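PDB 3EWM: putative sugar kinase PH1459, which is a PfkB-family carbohydrate kinase that probably phosphorylates a sugar, perhaps fructose, using ATP. Local coordinates for residues L46-S51 with G256-K261; S51-V56 with D120-A125; S132-R137 with E142-V147. One frame throughout, in Å; residues are numbered along the deposited sequence.

All three contacts belong to the large, mainly parallel sheet of the PfkB kinase fold and the helices packed on it. Interactions 1 and 2, centres about 16 Å apart, both use strand 49-57; their segments share Ser51, which makes contact only in interaction 2. Interaction 1 joins the loop leading into the strand to the end of helix 245-259, interaction 2 its first half to helix 119-124. Both bring distant parts of the chain onto the sheet. Interaction 3 is local, packing helix 140-151 on the turn after strand 127-131. Only interactions 2 and 3, centres about 14 Å apart, pack together, through Val122 and Val147. Along the chain, 46-51 and 256-261 enclose the other two, and all lie away from the known ATP-binding residues.

Interaction 1 of 3, residues L46-S51 with G256-K261; sequences LGVKSS and GILKLK
Val48 and Leu258 point their methyl groups at one another, tip to tip, with Val48 CG1 and Leu258 CD2 3.6 Å apart. Leu258 gets there because its CG stands opposite the backbone N (chi1 -179°), which sends the branched end out from the helix toward the loop. The other methyl of Val48 serves a different neighbour: Lys259 runs past it in the opposite direction, and CG2 of Val48 lies 3.8 Å from CE of Lys259. One valine therefore meets an apolar tip with one branch and the end of the lysine chain, CE and NZ alike, with the other. The 46-51 segment turns out of helix 35-45 through a Schellman motif, in which Gly47 takes a positive phi of 93°, and then enters strand 49-57 of the main sheet of the PfkB fold; opposite it, helix 245-259 is running out. Val48 and Leu258 both also rest on Ile4 of the adjacent strand 3-7. The polar side of the contact is bridged by water: one molecule donates to Leu46 O at 2.7 Å and accepts from Lys259 NZ at 2.8 Å. Bends at chi2 and chi4 curl the lysine chain; Lys259 also touches Val303 and Leu304 of helix 298-304.

Interaction 2 of 3, residues S51-V56 with D120-A125; sequences SLISKV and DIVEEA
Ser51 and Ile121 are the closest backbone pair, 7.3 Å between their CA atoms, where strand 51-56 and helix 120-124 cross with 137° between their N-to-C directions and their axes 9.6 Å apart at closest approach. Between them lies a small apolar patch with no hydrogen bond across it. Ile121 brings CG2 forward: this methyl sits opposite the backbone N while CG1 takes the place beside it (chi1 -70°). CG2 thereby meets two residues of the strand, lying 3.6 Å from Ser51 CB and 3.9 Å from Ile53 CD1. The two isoleucines pass alongside one another in opposite directions. Their contact sets the end of the Ile53 chain, CD1, against the short branch of Ile121, CG2. Ile53 reaches further with the same CD1, to 3.5 Å from Val122 CG1, and here the side chains cross at about a right angle. Ser51 contributes its CB to the apolar patch, while its OG is hydrogen-bonded to Asp75 OD2, so the buried hydroxyl is satisfied beside a methyl surface. Just ahead of the helix, Asn118 OD1 accepts from the backbone N of Ile121. In the fold, the helix lies on one face of the central sheet: Ser51 and Ile53 face helix 119-124, whereas Leu52 turns the other way and packs on Leu69 of helix 60-71. Strand 3-7 runs beside 49-57 and adds Ile7 next to Ile53, and helix 140-151 closes over Val122 through Lys150 and Ile151.

Interaction 3 of 3, residues S132-R137 with E142-V147; sequences SVILAR and ETVMKV
Ile134 and Val144 come together through their first torsions: CG1 of Ile134 stands opposite the backbone N (chi1 -170°), leaving CG2 between N and the carbonyl carbon, and Val144 (chi1 173°) spreads both methyls toward the turn. The two side chains meet at a slant, Ile134 CG1 lying 3.7 Å from Val144 CG2, while CG2 of Ile134 comes to 4.1 Å from Val144 CG1. Leu135 completes the group from the next position along. Its CB starts off obliquely to the helix, but CD2 swings in to 4.0 Å from Val144 CG1, with the two side chains at about a right angle. That methyl also meets Met145, a selenomethionine whose SE occupies the position of the methionine sulfur, with CD2 and SE 3.9 Å apart and the side chains again nearly perpendicular. The segment 132-137 opens the connection between strand 127-131 and helix 140-151, with a helical course at 132-136, so the contact lies within a beta-alpha-beta crossover of the main sheet, which carries on into the parallel strand 156-160. Phe159 of that strand touches Leu135, Ile7 of strand 3-7 touches Val144, and Ser182 of helix 172-185 reaches both Leu135 and Met145. Polar bonds lie at the edge of the turn: Arg137 NH1 donates to Ala136 O at 2.8 Å, with the carbonyl oxygen in the guanidinium plane but NH1 well above the carbonyl plane. NH1 also bonds to Leu167 O, and Arg137 NE pairs with Asp105. Across the two segments themselves no hydrogen bond forms, so their buried interface depends on apolar packing, the fit of aliphatic methyl and methylene groups and the Met145 side chain against each other.

Interaction 1 of 3, residues L46-S51 with G256-K261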
ATOM      1  N   LEU A  46     -16.627  15.584  19.609  1.00 12.13           N
ATOM      2  CA  LEU A  46     -17.441  16.730  19.980  1.00 12.01           C
ATOM      3  C   LEU A  46     -18.809  16.349  20.574  1.00 12.96           C
ATOM      4  O   LEU A  46     -19.615  17.227  20.872  1.00 13.31           O
ATOM      5  CB  LEU A  46     -17.637  17.621  18.754  1.00 12.09           C
ATOM      6  CG  LEU A  46     -16.343  18.179  18.182  1.00 10.92           C
ATOM      7  CD1 LEU A  46     -16.632  19.057  16.979  1.00 11.66           C
ATOM      8  CD2 LEU A  46     -15.610  18.964  19.256  1.00 10.22           C
ATOM      9  N   GLY A  47     -19.059  15.051  20.715  1.00 13.27           N
ATOM     10  CA  GLY A  47     -20.246  14.529  21.420  1.00 13.70           C
ATOM     11  C   GLY A  47     -21.453  14.245  20.549  1.00 14.00           C
ATOM     12  O   GLY A  47     -22.570  14.039  21.062  1.00 14.03           O
ATOM     13  N   VAL A  48     -21.242  14.223  19.232  1.00 12.82           N
ATOM     14  CA  VAL A  48     -22.336  14.057  18.278  1.00 13.06           C
ATOM     15  C   VAL A  48     -22.256  12.673  17.630  1.00 13.39           C
ATOM     16  O   VAL A  48     -21.167  12.222  17.298  1.00 12.48           O
ATOM     17  CB  VAL A  48     -22.302  15.171  17.205  1.00 12.52           C
ATOM     18  CG1 VAL A  48     -23.228  14.868  16.042  1.00 12.42           C
ATOM     19  CG2 VAL A  48     -22.645  16.513  17.835  1.00 13.81           C
ATOM     20  N   LYS A  49     -23.406  12.009  17.477  1.00 14.28           N
ATOM     21  CA  LYS A  49     -23.486  10.714  16.775  1.00 16.14           C
ATOM     22  C   LYS A  49     -22.877  10.828  15.380  1.00 14.70           C
ATOM     23  O   LYS A  49     -23.269  11.682  14.582  1.00 15.29           O
ATOM     24  CB  LYS A  49     -24.932  10.223  16.642  1.00 16.09           C
ATOM     25  CG  LYS A  49     -25.504   9.543  17.869  1.00 18.97           C
ATOM     26  CD  LYS A  49     -26.991   9.161  17.629  1.00 19.76           C
ATOM     27  CE  LYS A  49     -27.942  10.332  17.883  1.00 24.95           C
ATOM     28  NZ  LYS A  49     -29.380   9.885  17.971  1.00 26.50           N
ATOM     29  N   SER A  50     -21.900   9.972  15.114  1.00 13.86           N
ATOM     30  CA  SER A  50     -21.116  10.039  13.891  1.00 12.93           C
ATOM     31  C   SER A  50     -21.051   8.673  13.252  1.00 12.38           C
ATOM     32  O   SER A  50     -20.759   7.689  13.917  1.00 11.10           O
ATOM     33  CB  SER A  50     -19.706  10.518  14.224  1.00 13.24           C
ATOM     34  OG  SER A  50     -18.940  10.661  13.061  1.00 14.74           O
ATOM     35  N   SER A  51     -21.316   8.622  11.952  1.00 11.53           N
ATOM     36  CA  SER A  51     -21.286   7.376  11.201  1.00 12.01           C
ATOM     37  C   SER A  51     -20.409   7.568   9.989  1.00 11.28           C
ATOM     38  O   SER A  51     -20.419   8.627   9.361  1.00 11.92           O
ATOM     39  CB  SER A  51     -22.683   6.996  10.700  1.00 11.69           C
ATOM     40  OG  SER A  51     -23.529   6.618  11.755  1.00 16.78           O
ATOM     41  N   GLY A 256     -21.176  22.493  14.869  1.00 11.26           N
ATOM     42  CA  GLY A 256     -21.716  23.846  15.063  1.00 11.56           C
ATOM     43  C   GLY A 256     -23.015  24.102  14.324  1.00 12.24           C
ATOM     44  O   GLY A 256     -24.015  24.551  14.910  1.00 12.59           O
ATOM     45  N   ILE A 257     -23.010  23.808  13.034  1.00 12.79           N
ATOM     46  CA  ILE A 257     -24.195  23.950  12.206  1.00 13.93           C
ATOM     47  C   ILE A 257     -25.344  23.084  12.749  1.00 15.15           C
ATOM     48  O   ILE A 257     -26.501  23.524  12.820  1.00 14.79           O
ATOM     49  CB  ILE A 257     -23.863  23.593  10.743  1.00 14.01           C
ATOM     50  CG1 ILE A 257     -22.989  24.690  10.129  1.00 13.45           C
ATOM     51  CG2 ILE A 257     -25.146  23.379   9.919  1.00 14.30           C
ATOM     52  CD1 ILE A 257     -22.211  24.261   8.895  1.00 12.54           C
ATOM     53  N   LEU A 258     -25.019  21.854  13.142  1.00 15.76           N
ATOM     54  CA  LEU A 258     -26.025  20.965  13.713  1.00 17.07           C
ATOM     55  C   LEU A 258     -26.611  21.520  15.026  1.00 18.05           C
ATOM     56  O   LEU A 258     -27.813  21.461  15.243  1.00 17.59           O
ATOM     57  CB  LEU A 258     -25.419  19.581  13.952  1.00 16.63           C
ATOM     58  CG  LEU A 258     -26.369  18.525  14.529  1.00 18.35           C
ATOM     59  CD1 LEU A 258     -27.292  17.970  13.423  1.00 18.14           C
ATOM     60  CD2 LEU A 258     -25.559  17.416  15.170  1.00 17.74           C
ATOM     61  N   LYS A 259     -25.753  22.051  15.890  1.00 19.01           N
ATOM     62  CA  LYS A 259     -26.162  22.428  17.242  1.00 20.72           C
ATOM     63  C   LYS A 259     -26.780  23.832  17.363  1.00 21.93           C
ATOM     64  O   LYS A 259     -27.656  24.050  18.201  1.00 22.46           O
ATOM     65  CB  LYS A 259     -24.989  22.306  18.211  1.00 20.96           C
ATOM     66  CG  LYS A 259     -24.505  20.895  18.419  1.00 22.38           C
ATOM     67  CD  LYS A 259     -25.483  20.074  19.229  1.00 25.48           C
ATOM     68  CE  LYS A 259     -24.751  18.924  19.869  1.00 27.67           C
ATOM     69  NZ  LYS A 259     -23.370  19.375  20.242  1.00 29.94           N
ATOM     70  N   LEU A 260     -26.319  24.778  16.549  1.00 22.60           N
ATOM     71  CA  LEU A 260     -26.789  26.159  16.671  1.00 23.91           C
ATOM     72  C   LEU A 260     -28.201  26.298  16.105  1.00 25.09           C
ATOM     73  O   LEU A 260     -28.591  25.531  15.225  1.00 24.73           O
ATOM     74  CB  LEU A 260     -25.815  27.141  16.002  1.00 23.12           C
ATOM     75  CG  LEU A 260     -24.430  27.242  16.655  1.00 23.43           C
ATOM     76  CD1 LEU A 260     -23.442  27.984  15.765  1.00 23.72           C
ATOM     77  CD2 LEU A 260     -24.513  27.857  18.072  1.00 23.20           C
ATOM     78  N   LYS A 261     -28.956  27.269  16.631  1.00 26.82           N
ATOM     79  CA  LYS A 261     -30.314  27.570  16.159  1.00 28.17           C
ATOM     80  C   LYS A 261     -30.282  27.894  14.686  1.00 28.00           C
ATOM     81  O   LYS A 261     -30.906  27.219  13.865  1.00 29.08           O
ATOM     82  CB  LYS A 261     -30.905  28.778  16.897  1.00 28.55           C
ATOM     83  CG  LYS A 261     -31.244  28.569  18.371  1.00 29.30           C
ATOM     84  CD  LYS A 261     -31.985  29.811  18.908  1.00 29.85           C
ATOM     85  CE  LYS A 261     -31.456  30.266  20.279  1.00 32.57           C
ATOM     86  NZ  LYS A 261     -31.418  29.162  21.297  1.00 33.00           N
TER
HETATM   87  O   HOH W   1     -22.171  17.378  21.785  1.00 31.99           O

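Interaction 2 of 3, residues S51-V56 with D120-A125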
ATOM      1  N   SER A  51     -21.316   8.622  11.952  1.00 11.53           N
ATOM      2  CA  SER A  51     -21.286   7.376  11.201  1.00 12.01           C
ATOM      3  C   SER A  51     -20.409   7.568   9.989  1.00 11.28           C
ATOM      4  O   SER A  51     -20.419   8.627   9.361  1.00 11.92           O
ATOM      5  CB  SER A  51     -22.683   6.996  10.700  1.00 11.69           C
ATOM      6  OG  SER A  51     -23.529   6.618  11.755  1.00 16.78           O
ATOM      7  N   LEU A  52     -19.650   6.537   9.653  1.00 10.77           N
ATOM      8  CA  LEU A  52     -18.816   6.587   8.483  1.00 10.39           C
ATOM      9  C   LEU A  52     -19.223   5.501   7.512  1.00 10.11           C
ATOM     10  O   LEU A  52     -19.343   4.330   7.868  1.00 10.47           O
ATOM     11  CB  LEU A  52     -17.337   6.454   8.865  1.00 10.35           C
ATOM     12  CG  LEU A  52     -16.343   6.402   7.695  1.00 10.77           C
ATOM     13  CD1 LEU A  52     -16.303   7.738   6.930  1.00 10.10           C
ATOM     14  CD2 LEU A  52     -14.972   6.034   8.240  1.00 10.99           C
ATOM     15  N   ILE A  53     -19.459   5.914   6.282  1.00  9.92           N
ATOM     16  CA  ILE A  53     -19.727   4.989   5.207  1.00  9.24           C
ATOM     17  C   ILE A  53     -18.480   4.920   4.364  1.00  9.00           C
ATOM     18  O   ILE A  53     -18.022   5.921   3.809  1.00  9.48           O
ATOM     19  CB  ILE A  53     -20.935   5.435   4.370  1.00  9.02           C
ATOM     20  CG1 ILE A  53     -22.216   5.280   5.201  1.00 10.66           C
ATOM     21  CG2 ILE A  53     -21.002   4.636   3.015  1.00  8.61           C
ATOM     22  CD1 ILE A  53     -23.273   6.284   4.831  1.00 13.70           C
ATOM     23  N   SER A  54     -17.925   3.722   4.279  1.00  8.54           N
ATOM     24  CA  SER A  54     -16.712   3.508   3.549  1.00  8.06           C
ATOM     25  C   SER A  54     -16.568   2.028   3.237  1.00  8.43           C
ATOM     26  O   SER A  54     -17.509   1.235   3.428  1.00  7.63           O
ATOM     27  CB  SER A  54     -15.503   4.019   4.329  1.00  8.27           C
ATOM     28  OG  SER A  54     -14.395   4.089   3.455  1.00  8.12           O
ATOM     29  N   LYS A  55     -15.388   1.655   2.756  1.00  8.20           N
ATOM     30  CA  LYS A  55     -15.166   0.284   2.371  1.00  9.01           C
ATOM     31  C   LYS A  55     -13.709  -0.001   2.616  1.00  8.61           C
ATOM     32  O   LYS A  55     -12.837   0.786   2.218  1.00  9.31           O
ATOM     33  CB  LYS A  55     -15.520   0.073   0.889  1.00  8.47           C
ATOM     34  CG  LYS A  55     -15.871  -1.372   0.547  1.00 10.44           C
ATOM     35  CD  LYS A  55     -16.382  -1.472  -0.869  1.00 10.13           C
ATOM     36  CE  LYS A  55     -16.670  -2.914  -1.259  1.00 11.70           C
ATOM     37  NZ  LYS A  55     -17.239  -3.003  -2.632  1.00 11.91           N
ATOM     38  N   VAL A  56     -13.451  -1.105   3.307  1.00  8.12           N
ATOM     39  CA  VAL A  56     -12.069  -1.535   3.577  1.00  7.94           C
ATOM     40  C   VAL A  56     -11.907  -2.940   3.022  1.00  8.84           C
ATOM     41  O   VAL A  56     -12.885  -3.566   2.597  1.00  8.29           O
ATOM     42  CB  VAL A  56     -11.736  -1.508   5.100  1.00  7.48           C
ATOM     43  CG1 VAL A  56     -11.733  -0.075   5.634  1.00  6.39           C
ATOM     44  CG2 VAL A  56     -12.719  -2.365   5.895  1.00  8.08           C
ATOM     45  N   ASP A 120     -30.043   3.333   5.369  1.00 14.34           N
ATOM     46  CA  ASP A 120     -30.637   3.714   6.633  1.00 14.91           C
ATOM     47  C   ASP A 120     -29.794   4.781   7.304  1.00 15.31           C
ATOM     48  O   ASP A 120     -30.314   5.788   7.771  1.00 14.54           O
ATOM     49  CB  ASP A 120     -30.767   2.511   7.545  1.00 15.73           C
ATOM     50  CG  ASP A 120     -32.040   1.733   7.305  1.00 17.45           C
ATOM     51  OD1 ASP A 120     -32.882   2.133   6.449  1.00 18.63           O
ATOM     52  OD2 ASP A 120     -32.198   0.723   8.006  1.00 21.73           O
ATOM     53  N   ILE A 121     -28.490   4.552   7.345  1.00 15.14           N
ATOM     54  CA  ILE A 121     -27.567   5.543   7.893  1.00 15.93           C
ATOM     55  C   ILE A 121     -27.652   6.874   7.134  1.00 16.49           C
ATOM     56  O   ILE A 121     -27.792   7.938   7.760  1.00 16.08           O
ATOM     57  CB  ILE A 121     -26.108   4.992   7.948  1.00 15.19           C
ATOM     58  CG1 ILE A 121     -26.012   3.915   9.027  1.00 15.51           C
ATOM     59  CG2 ILE A 121     -25.101   6.131   8.221  1.00 15.94           C
ATOM     60  CD1 ILE A 121     -24.758   3.045   8.960  1.00 16.80           C
ATOM     61  N   VAL A 122     -27.594   6.826   5.806  1.00 17.05           N
ATOM     62  CA  VAL A 122     -27.664   8.069   5.029  1.00 18.62           C
ATOM     63  C   VAL A 122     -29.018   8.792   5.229  1.00 19.18           C
ATOM     64  O   VAL A 122     -29.060  10.017   5.291  1.00 19.01           O
ATOM     65  CB  VAL A 122     -27.297   7.907   3.512  1.00 19.25           C
ATOM     66  CG1 VAL A 122     -26.384   6.698   3.266  1.00 19.92           C
ATOM     67  CG2 VAL A 122     -28.523   7.861   2.618  1.00 19.37           C
ATOM     68  N   GLU A 123     -30.108   8.039   5.356  1.00 19.51           N
ATOM     69  CA  GLU A 123     -31.415   8.668   5.569  1.00 19.93           C
ATOM     70  C   GLU A 123     -31.587   9.241   6.974  1.00 19.27           C
ATOM     71  O   GLU A 123     -32.338  10.201   7.172  1.00 19.22           O
ATOM     72  CB  GLU A 123     -32.560   7.727   5.203  1.00 20.20           C
ATOM     73  CG  GLU A 123     -32.738   7.599   3.684  1.00 21.57           C
ATOM     74  CD  GLU A 123     -33.991   6.851   3.270  1.00 21.66           C
ATOM     75  OE1 GLU A 123     -34.683   6.268   4.134  1.00 23.54           O
ATOM     76  OE2 GLU A 123     -34.282   6.844   2.051  1.00 24.96           O
ATOM     77  N   GLU A 124     -30.871   8.671   7.938  1.00 18.63           N
ATOM     78  CA  GLU A 124     -30.918   9.148   9.306  1.00 18.60           C
ATOM     79  C   GLU A 124     -30.147  10.459   9.465  1.00 17.75           C
ATOM     80  O   GLU A 124     -30.500  11.305  10.292  1.00 17.39           O
ATOM     81  CB  GLU A 124     -30.346   8.089  10.259  1.00 18.95           C
ATOM     82  CG  GLU A 124     -30.566   8.414  11.735  1.00 20.62           C
ATOM     83  CD  GLU A 124     -29.898   7.438  12.691  1.00 21.82           C
ATOM     84  OE1 GLU A 124     -29.422   6.360  12.236  1.00 25.56           O
ATOM     85  OE2 GLU A 124     -29.860   7.751  13.912  1.00 25.04           O
ATOM     86  N   ALA A 125     -29.088  10.618   8.674  1.00 16.28           N
ATOM     87  CA  ALA A 125     -28.161  11.735   8.859  1.00 15.88           C
ATOM     88  C   ALA A 125     -28.842  13.076   8.649  1.00 14.89           C
ATOM     89  O   ALA A 125     -29.597  13.255   7.692  1.00 15.88           O
ATOM     90  CB  ALA A 125     -26.987  11.599   7.905  1.00 15.52           C
TER

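Interaction 3 of 3, residues S132-R137 with E142-V147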
ATOM      1  N   SER A 132     -13.432  15.290  -1.887  1.00 15.13           N
ATOM      2  CA  SER A 132     -13.173  15.014  -3.297  1.00 14.36           C
ATOM      3  C   SER A 132     -12.342  13.751  -3.556  1.00 13.24           C
ATOM      4  O   SER A 132     -12.411  13.179  -4.634  1.00 12.83           O
ATOM      5  CB  SER A 132     -12.572  16.228  -3.987  1.00 13.42           C
ATOM      6  OG  SER A 132     -11.189  16.318  -3.767  1.00 15.90           O
ATOM      7  N   VAL A 133     -11.567  13.318  -2.564  1.00 12.27           N
ATOM      8  CA  VAL A 133     -10.633  12.215  -2.765  1.00 11.91           C
ATOM      9  C   VAL A 133     -11.380  10.956  -3.199  1.00 11.65           C
ATOM     10  O   VAL A 133     -10.969  10.269  -4.128  1.00 11.45           O
ATOM     11  CB  VAL A 133      -9.771  11.969  -1.526  1.00 11.73           C
ATOM     12  CG1 VAL A 133      -9.025  10.652  -1.633  1.00 11.52           C
ATOM     13  CG2 VAL A 133      -8.778  13.167  -1.328  1.00 10.94           C
ATOM     14  N   ILE A 134     -12.509  10.703  -2.561  1.00 11.66           N
ATOM     15  CA  ILE A 134     -13.301   9.532  -2.895  1.00 11.52           C
ATOM     16  C   ILE A 134     -13.709   9.540  -4.375  1.00 10.71           C
ATOM     17  O   ILE A 134     -13.846   8.487  -4.991  1.00 10.92           O
ATOM     18  CB  ILE A 134     -14.525   9.378  -1.963  1.00 10.99           C
ATOM     19  CG1 ILE A 134     -15.165   8.008  -2.193  1.00 13.09           C
ATOM     20  CG2 ILE A 134     -15.547  10.481  -2.165  1.00 12.54           C
ATOM     21  CD1 ILE A 134     -14.280   6.900  -1.841  1.00 11.91           C
ATOM     22  N   LEU A 135     -13.848  10.738  -4.940  1.00 10.65           N
ATOM     23  CA  LEU A 135     -14.378  10.914  -6.277  1.00 10.61           C
ATOM     24  C   LEU A 135     -13.341  10.624  -7.353  1.00 10.85           C
ATOM     25  O   LEU A 135     -13.672  10.631  -8.542  1.00 10.97           O
ATOM     26  CB  LEU A 135     -14.938  12.338  -6.448  1.00 11.30           C
ATOM     27  CG  LEU A 135     -15.960  12.811  -5.408  1.00 11.19           C
ATOM     28  CD1 LEU A 135     -16.321  14.260  -5.616  1.00 10.21           C
ATOM     29  CD2 LEU A 135     -17.220  11.881  -5.375  1.00 11.28           C
ATOM     30  N   ALA A 136     -12.101  10.357  -6.941  1.00  9.79           N
ATOM     31  CA  ALA A 136     -11.007  10.231  -7.882  1.00  9.98           C
ATOM     32  C   ALA A 136     -11.123   8.990  -8.751  1.00  9.71           C
ATOM     33  O   ALA A 136     -10.581   8.963  -9.849  1.00 10.47           O
ATOM     34  CB  ALA A 136      -9.640  10.290  -7.164  1.00  9.31           C
ATOM     35  N   ARG A 137     -11.855   7.975  -8.269  1.00  9.57           N
ATOM     36  CA  ARG A 137     -11.971   6.726  -8.996  1.00  9.92           C
ATOM     37  C   ARG A 137     -13.384   6.193  -8.947  1.00 10.21           C
ATOM     38  O   ARG A 137     -14.080   6.358  -7.961  1.00  9.47           O
ATOM     39  CB  ARG A 137     -11.049   5.653  -8.409  1.00  9.77           C
ATOM     40  CG  ARG A 137      -9.579   6.002  -8.393  1.00 10.48           C
ATOM     41  CD  ARG A 137      -8.970   5.917  -9.798  1.00 10.47           C
ATOM     42  NE  ARG A 137      -7.544   6.215  -9.733  1.00 13.21           N
ATOM     43  CZ  ARG A 137      -7.027   7.440  -9.697  1.00 14.93           C
ATOM     44  NH1 ARG A 137      -7.808   8.516  -9.746  1.00 16.82           N
ATOM     45  NH2 ARG A 137      -5.714   7.595  -9.616  1.00 15.67           N
ATOM     46  N   GLU A 142     -19.025   7.446  -8.825  1.00 11.36           N
ATOM     47  CA  GLU A 142     -20.415   7.430  -9.248  1.00 11.78           C
ATOM     48  C   GLU A 142     -21.357   7.090  -8.101  1.00 11.38           C
ATOM     49  O   GLU A 142     -22.409   7.696  -7.973  1.00 10.87           O
ATOM     50  CB  GLU A 142     -20.608   6.529 -10.480  1.00 12.95           C
ATOM     51  CG  GLU A 142     -20.155   7.268 -11.715  1.00 15.11           C
ATOM     52  CD  GLU A 142     -20.069   6.427 -12.963  1.00 19.70           C
ATOM     53  OE1 GLU A 142     -19.595   7.006 -13.966  1.00 22.67           O
ATOM     54  OE2 GLU A 142     -20.450   5.227 -12.946  1.00 18.34           O
ATOM     55  N   THR A 143     -20.939   6.146  -7.259  1.00 10.46           N
ATOM     56  CA  THR A 143     -21.714   5.689  -6.137  1.00 10.13           C
ATOM     57  C   THR A 143     -21.943   6.842  -5.161  1.00 10.12           C
ATOM     58  O   THR A 143     -23.082   7.113  -4.782  1.00  8.90           O
ATOM     59  CB  THR A 143     -21.035   4.500  -5.432  1.00 10.23           C
ATOM     60  OG1 THR A 143     -21.011   3.371  -6.326  1.00  9.76           O
ATOM     61  CG2 THR A 143     -21.784   4.130  -4.149  1.00 11.22           C
ATOM     62  N   VAL A 144     -20.861   7.527  -4.787  1.00  9.23           N
ATOM     63  CA  VAL A 144     -20.957   8.631  -3.844  1.00  9.03           C
ATOM     64  C   VAL A 144     -21.816   9.735  -4.446  1.00  8.79           C
ATOM     65  O   VAL A 144     -22.643  10.295  -3.746  1.00  8.55           O
ATOM     66  CB  VAL A 144     -19.568   9.138  -3.382  1.00  8.31           C
ATOM     67  CG1 VAL A 144     -19.661  10.412  -2.532  1.00  9.54           C
ATOM     68  CG2 VAL A 144     -18.873   8.047  -2.579  1.00  8.56           C
HETATM   69  N   MSE A 145     -21.656  10.010  -5.740  1.00  9.26           N
HETATM   70  CA  MSE A 145     -22.431  11.095  -6.356  1.00 11.07           C
HETATM   71  C   MSE A 145     -23.918  10.768  -6.278  1.00 10.40           C
HETATM   72  O   MSE A 145     -24.735  11.634  -5.995  1.00 10.05           O
HETATM   73  CB  MSE A 145     -21.994  11.370  -7.796  1.00 11.44           C
HETATM   74  CG  MSE A 145     -20.605  12.020  -7.918  1.00 16.62           C
HETATM   75 SE   MSE A 145     -20.444  13.618  -6.783  1.00 30.91          SE
HETATM   76  CE  MSE A 145     -21.717  14.733  -7.704  1.00 21.83           C
ATOM     77  N   LYS A 146     -24.251   9.502  -6.505  1.00 10.75           N
ATOM     78  CA  LYS A 146     -25.626   9.036  -6.336  1.00 10.24           C
ATOM     79  C   LYS A 146     -26.142   9.171  -4.909  1.00  9.77           C
ATOM     80  O   LYS A 146     -27.253   9.615  -4.705  1.00  9.72           O
ATOM     81  CB  LYS A 146     -25.775   7.612  -6.865  1.00 11.24           C
ATOM     82  CG  LYS A 146     -25.706   7.608  -8.383  1.00 13.47           C
ATOM     83  CD  LYS A 146     -25.989   6.251  -8.983  1.00 18.71           C
ATOM     84  CE  LYS A 146     -26.114   6.412 -10.492  1.00 19.55           C
ATOM     85  NZ  LYS A 146     -24.808   6.786 -11.108  1.00 22.37           N
ATOM     86  N   VAL A 147     -25.329   8.818  -3.925  1.00  9.23           N
ATOM     87  CA  VAL A 147     -25.745   8.964  -2.526  1.00  9.43           C
ATOM     88  C   VAL A 147     -26.119  10.417  -2.219  1.00  9.37           C
ATOM     89  O   VAL A 147     -27.206  10.712  -1.696  1.00  9.26           O
ATOM     90  CB  VAL A 147     -24.660   8.436  -1.558  1.00  9.07           C
ATOM     91  CG1 VAL A 147     -25.029   8.728  -0.115  1.00  9.50           C
ATOM     92  CG2 VAL A 147     -24.444   6.935  -1.757  1.00 10.92           C
TER